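Local coordinates for uncharacterized protein Rv3404c/MT3512 (Mycobacterium tuberculosis, PDB 4PZU) that is of unknown function but belongs to the formyltransferase family, pairing a formyl transferase region with a C-terminal N-formyltransferase dimerisation domain, at residues Val80-Cys85 / Cys99-Pro104; Ala34-Val39 / Ile166-Val171. One frame throughout, in Å; residues are numbered along the deposited sequence.

Interaction 1: Val80-Cys85 / Cys99-Pro104; sequences VLSFHC and CVNVHP. With EDO (1,2-ethanediol), chain J.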
# COMPACT_ATOMS: atom_id res chain seq x y z
N VAL A 80 33.39 -25.73 -0.67
CA VAL A 80 32.79 -24.62 0.04
C VAL A 80 31.59 -24.16 -0.77
O VAL A 80 31.70 -23.79 -1.95
CB VAL A 80 33.77 -23.43 0.29
CG1 VAL A 80 33.03 -22.29 0.93
CG2 VAL A 80 34.93 -23.82 1.20
N LEU A 81 30.43 -24.21 -0.13
CA LEU A 81 29.18 -23.88 -0.80
C LEU A 81 28.53 -22.72 -0.03
O LEU A 81 28.11 -22.89 1.11
CB LEU A 81 28.27 -25.14 -0.85
CG LEU A 81 26.84 -24.97 -1.41
CD1 LEU A 81 26.97 -24.47 -2.83
CD2 LEU A 81 26.02 -26.27 -1.36
N SER A 82 28.48 -21.53 -0.63
CA SER A 82 27.90 -20.38 0.08
C SER A 82 26.54 -20.05 -0.48
O SER A 82 26.23 -20.40 -1.63
CB SER A 82 28.83 -19.16 -0.02
OG SER A 82 29.01 -18.81 -1.38
N PHE A 83 25.71 -19.38 0.31
CA PHE A 83 24.39 -18.96 -0.16
C PHE A 83 24.26 -17.45 0.06
O PHE A 83 24.47 -16.99 1.19
CB PHE A 83 23.29 -19.66 0.66
CG PHE A 83 23.18 -21.16 0.42
CD1 PHE A 83 24.12 -22.04 0.94
CD2 PHE A 83 22.11 -21.68 -0.33
CE1 PHE A 83 24.01 -23.39 0.71
CE2 PHE A 83 22.01 -23.06 -0.57
CZ PHE A 83 22.96 -23.91 -0.05
N HIS A 84 23.89 -16.69 -0.99
CA HIS A 84 23.66 -15.25 -0.89
C HIS A 84 24.93 -14.50 -0.44
O HIS A 84 24.85 -13.47 0.23
CB HIS A 84 22.49 -14.88 0.08
CG HIS A 84 21.22 -15.63 -0.18
ND1 HIS A 84 20.00 -15.21 0.32
CD2 HIS A 84 20.98 -16.78 -0.85
CE1 HIS A 84 19.06 -16.05 -0.06
NE2 HIS A 84 19.63 -17.02 -0.77
N CYS A 85 26.09 -14.99 -0.83
CA CYS A 85 27.32 -14.46 -0.30
C CYS A 85 27.53 -13.06 -0.88
O CYS A 85 27.26 -12.82 -2.09
CB CYS A 85 28.46 -15.38 -0.64
SG CYS A 85 30.06 -14.70 -0.17
N CYS A 99 34.90 -23.86 -4.77
CA CYS A 99 33.95 -22.93 -4.16
C CYS A 99 32.79 -22.67 -5.09
O CYS A 99 32.98 -22.36 -6.28
CB CYS A 99 34.61 -21.59 -3.88
SG CYS A 99 35.97 -21.66 -2.67
N VAL A 100 31.58 -22.76 -4.54
CA VAL A 100 30.35 -22.58 -5.29
C VAL A 100 29.44 -21.67 -4.50
O VAL A 100 29.37 -21.76 -3.26
CB VAL A 100 29.67 -23.95 -5.56
CG1 VAL A 100 28.28 -23.76 -6.22
CG2 VAL A 100 30.58 -24.84 -6.40
N ASN A 101 28.74 -20.79 -5.20
CA ASN A 101 27.79 -19.88 -4.52
C ASN A 101 26.38 -20.08 -5.04
O ASN A 101 26.19 -20.44 -6.18
CB ASN A 101 28.23 -18.42 -4.68
CG ASN A 101 27.27 -17.43 -3.99
OD1 ASN A 101 27.06 -17.47 -2.76
ND2 ASN A 101 26.66 -16.56 -4.78
N VAL A 102 25.40 -19.82 -4.19
CA VAL A 102 24.01 -19.82 -4.60
C VAL A 102 23.51 -18.37 -4.44
O VAL A 102 23.41 -17.85 -3.32
CB VAL A 102 23.17 -20.84 -3.77
CG1 VAL A 102 21.71 -20.87 -4.24
CG2 VAL A 102 23.80 -22.23 -3.81
N HIS A 103 23.20 -17.74 -5.57
CA HIS A 103 22.77 -16.36 -5.61
C HIS A 103 21.30 -16.26 -6.06
O HIS A 103 20.95 -16.75 -7.13
CB HIS A 103 23.70 -15.55 -6.53
CG HIS A 103 23.18 -14.19 -6.89
ND1 HIS A 103 23.00 -13.19 -5.96
CD2 HIS A 103 22.79 -13.68 -8.08
CE1 HIS A 103 22.52 -12.11 -6.56
NE2 HIS A 103 22.37 -12.39 -7.85
N PRO A 104 20.46 -15.53 -5.29
CA PRO A 104 19.04 -15.38 -5.63
C PRO A 104 18.79 -14.23 -6.62
O PRO A 104 17.96 -13.34 -6.38
CB PRO A 104 18.38 -15.19 -4.24
CG PRO A 104 19.41 -14.37 -3.53
CD PRO A 104 20.77 -14.88 -4.00
C1 EDO J . 36.03 -22.66 -8.67
O1 EDO J . 34.70 -23.15 -8.47
C2 EDO J . 36.43 -21.84 -7.47
O2 EDO J . 37.04 -22.65 -6.46
O HOH W 1 25.36 -14.17 -3.86
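In Ser-82, OG sits between the backbone N and the carbonyl carbon (chi1 61°), while CG of Asn-101 lies opposite its own backbone N (chi1 180°); with these two torsions the hydroxyl and the amide meet across neighbouring strands. Ser-82 OG donates to Asn-101 OD1 at 2.7 Å, and the chain then turns back so that the Cys-85 N-H reaches the same oxygen at a longer 3.3 Å. Each donor stands somewhat out of the carbonyl plane. Beneath this lies a parallel pairing of strands 79-83 and 98-103, joined through helix 91-96 as a beta-alpha-beta crossover in the middle of the Rossmann-like sheet. Val-100 N to Val-80 O, Ser-82 N to Val-100 O and Val-102 N to Ser-82 O form the ladder, and it closes with a short, straight bond of 2.6 Å from His-84 N to Val-102 O. Leu-81, Val-100, Phe-83 and Val-102 share the other face of the sheet. There Leu-81 CD1 reaches Val-100 CG1 at 3.7 Å, and Val-102 CG2 lies over the Phe-83 ring, displaced toward its rim. Past the strand ends, Pro-104 CG makes a CH-pi contact over the centre of the His-84 imidazole, 3.8 Å from the centroid; His-84 NE2 is hydrogen-bonded to Glu-167. A 1,2-ethanediol, probably from the crystallisation liquor, bonds to both Cys-99 N and Cys-99 O. On the Ser-82 face, Asn-101 ND2 is held by His-131 and by a water that also takes in Cys-85 O. Two donors on OD1 and two acceptors on ND2 should fix the rotation of this buried amide.

Interaction 2: Ala34-Val39 / Ile166-Val171; sequences AHALAV and IERELV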
# COMPACT_ATOMS: atom_id res chain seq x y z
N ALA A 34 18.31 -19.54 3.62
CA ALA A 34 19.39 -20.39 3.10
C ALA A 34 19.91 -21.24 4.24
O ALA A 34 20.31 -22.41 4.04
CB ALA A 34 20.51 -19.56 2.48
N HIS A 35 19.92 -20.69 5.44
CA HIS A 35 20.39 -21.49 6.58
C HIS A 35 19.46 -22.69 6.85
O HIS A 35 19.95 -23.79 7.06
CB HIS A 35 20.59 -20.65 7.84
CG HIS A 35 21.05 -21.46 9.00
ND1 HIS A 35 20.17 -21.96 9.95
CD2 HIS A 35 22.28 -21.91 9.34
CE1 HIS A 35 20.85 -22.68 10.83
NE2 HIS A 35 22.13 -22.67 10.48
N ALA A 36 18.13 -22.49 6.86
CA ALA A 36 17.21 -23.63 7.02
C ALA A 36 17.44 -24.66 5.92
O ALA A 36 17.40 -25.87 6.18
CB ALA A 36 15.74 -23.18 7.04
N LEU A 37 17.68 -24.21 4.68
CA LEU A 37 18.01 -25.15 3.61
C LEU A 37 19.30 -25.95 3.90
O LEU A 37 19.35 -27.17 3.69
CB LEU A 37 18.15 -24.40 2.28
CG LEU A 37 18.52 -25.17 1.00
CD1 LEU A 37 17.63 -26.39 0.73
CD2 LEU A 37 18.53 -24.20 -0.19
N ALA A 38 20.34 -25.25 4.35
CA ALA A 38 21.60 -25.88 4.70
C ALA A 38 21.42 -26.95 5.78
O ALA A 38 22.04 -28.03 5.73
CB ALA A 38 22.61 -24.83 5.16
N VAL A 39 20.55 -26.67 6.73
CA VAL A 39 20.39 -27.61 7.85
C VAL A 39 19.72 -28.87 7.31
O VAL A 39 20.04 -29.98 7.75
CB VAL A 39 19.59 -26.99 9.02
CG1 VAL A 39 19.03 -28.07 9.95
CG2 VAL A 39 20.47 -26.04 9.81
N ILE A 166 12.16 -21.49 -5.00
CA ILE A 166 12.90 -21.89 -6.19
C ILE A 166 14.34 -22.26 -5.83
O ILE A 166 14.87 -23.22 -6.35
CB ILE A 166 12.86 -20.81 -7.29
CG1 ILE A 166 11.45 -20.66 -7.83
CG2 ILE A 166 13.81 -21.16 -8.42
CD1 ILE A 166 11.30 -19.38 -8.64
N GLU A 167 14.98 -21.49 -4.96
CA GLU A 167 16.31 -21.83 -4.50
C GLU A 167 16.36 -23.26 -3.92
O GLU A 167 17.23 -24.05 -4.29
CB GLU A 167 16.79 -20.84 -3.48
CG GLU A 167 18.21 -21.09 -3.02
CD GLU A 167 18.67 -20.03 -2.03
OE1 GLU A 167 19.08 -20.41 -0.93
OE2 GLU A 167 18.60 -18.83 -2.34
N ARG A 168 15.42 -23.59 -3.04
CA ARG A 168 15.41 -24.93 -2.45
C ARG A 168 15.20 -26.00 -3.55
O ARG A 168 15.91 -27.01 -3.56
CB ARG A 168 14.33 -25.02 -1.36
CG ARG A 168 14.15 -26.43 -0.80
CD ARG A 168 13.07 -26.51 0.32
NE ARG A 168 13.55 -25.74 1.50
CZ ARG A 168 14.17 -26.28 2.56
NH1 ARG A 168 14.38 -27.61 2.62
NH2 ARG A 168 14.58 -25.51 3.56
N GLU A 169 14.26 -25.75 -4.47
CA GLU A 169 14.02 -26.66 -5.59
C GLU A 169 15.27 -26.91 -6.40
O GLU A 169 15.58 -28.05 -6.73
CB GLU A 169 12.93 -26.12 -6.54
CG GLU A 169 11.56 -26.07 -5.87
CD GLU A 169 10.52 -25.25 -6.63
OE1 GLU A 169 10.64 -25.18 -7.92
OE2 GLU A 169 9.60 -24.69 -5.91
N LEU A 170 15.94 -25.84 -6.78
CA LEU A 170 17.10 -25.93 -7.68
C LEU A 170 18.30 -26.59 -6.98
O LEU A 170 18.94 -27.49 -7.51
CB LEU A 170 17.47 -24.53 -8.20
CG LEU A 170 18.43 -24.42 -9.39
CD1 LEU A 170 17.79 -24.98 -10.68
CD2 LEU A 170 18.82 -22.95 -9.60
N VAL A 171 18.58 -26.16 -5.75
CA VAL A 171 19.72 -26.71 -5.03
C VAL A 171 19.52 -28.21 -4.74
O VAL A 171 20.46 -29.01 -4.90
CB VAL A 171 19.99 -25.92 -3.73
CG1 VAL A 171 21.07 -26.60 -2.90
CG2 VAL A 171 20.43 -24.48 -4.03
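Ala-34 opens the contact with its methyl group, CB lying 3.8 Å from Glu-167 OE1 where the extended glutamate chain runs in from the other helix. Two residues on, Ala-36 skirts the more exposed margin: its carbonyl carbon is approached obliquely by the Arg-168 guanidinium, with NH2 at 3.8 Å from Ala-36 C. Leu-37 carries most of the contact. With CG opposite the backbone N (chi1 179°), its isobutyl group is directed into the space between the two helices, and its two methyl branches divide the work. Leu-37 CD1 packs along the arginine chain, 3.8 Å from Arg-168 CG, and then lies over the centre of one guanidinium face; the arginine chain, bent at chi3 (-66°), folds back to lay that face against the methyl. The two side chains pass each other in opposite directions, and Arg-168 NH2 comes within 3.4 Å of Leu-37 CA. The other branch, CD2, points to the glutamate side, 3.9 Å from Glu-167 OE1 and 4.2 Å from Val-171 CB. Helices 32-45 and 156-180, whose short segments run 10.6 Å apart at 31°, both pack on the same face of the mixed sheet of the Rossmann-like domain, and Phe-83 of strand 79-83 touches Ala-34, Leu-37, Glu-167 and Val-171 from the sheet side. No hydrogen bond links the two segments themselves. The polar groups of Glu-167 and Arg-168 find partners outside them: the glutamate carboxylate turns to His-84, and, one turn beyond Ala-36 along the first helix, Arg-168 NH1 forms a salt bridge with Asp-40 OD2.

Strand pairing and helix packing meet here at one surface: the Phe-83 face of the sheet in interaction 1 is the floor on which the helix pair of interaction 2 rests. Residues 80-85 and 99-104 form part of the sheet interior, almost wholly buried and held mainly by backbone hydrogen bonds. The helix pair 34-39 and 166-171 lies on one face of that sheet; it is buried on the side nearest the strands but has Ala-36 exposed, and it relies on packing of aliphatic groups against one another, a guanidinium face and a carboxylate oxygen, with no hydrogen bond across. The histidine-glutamate pair gives the two layers a polar connection.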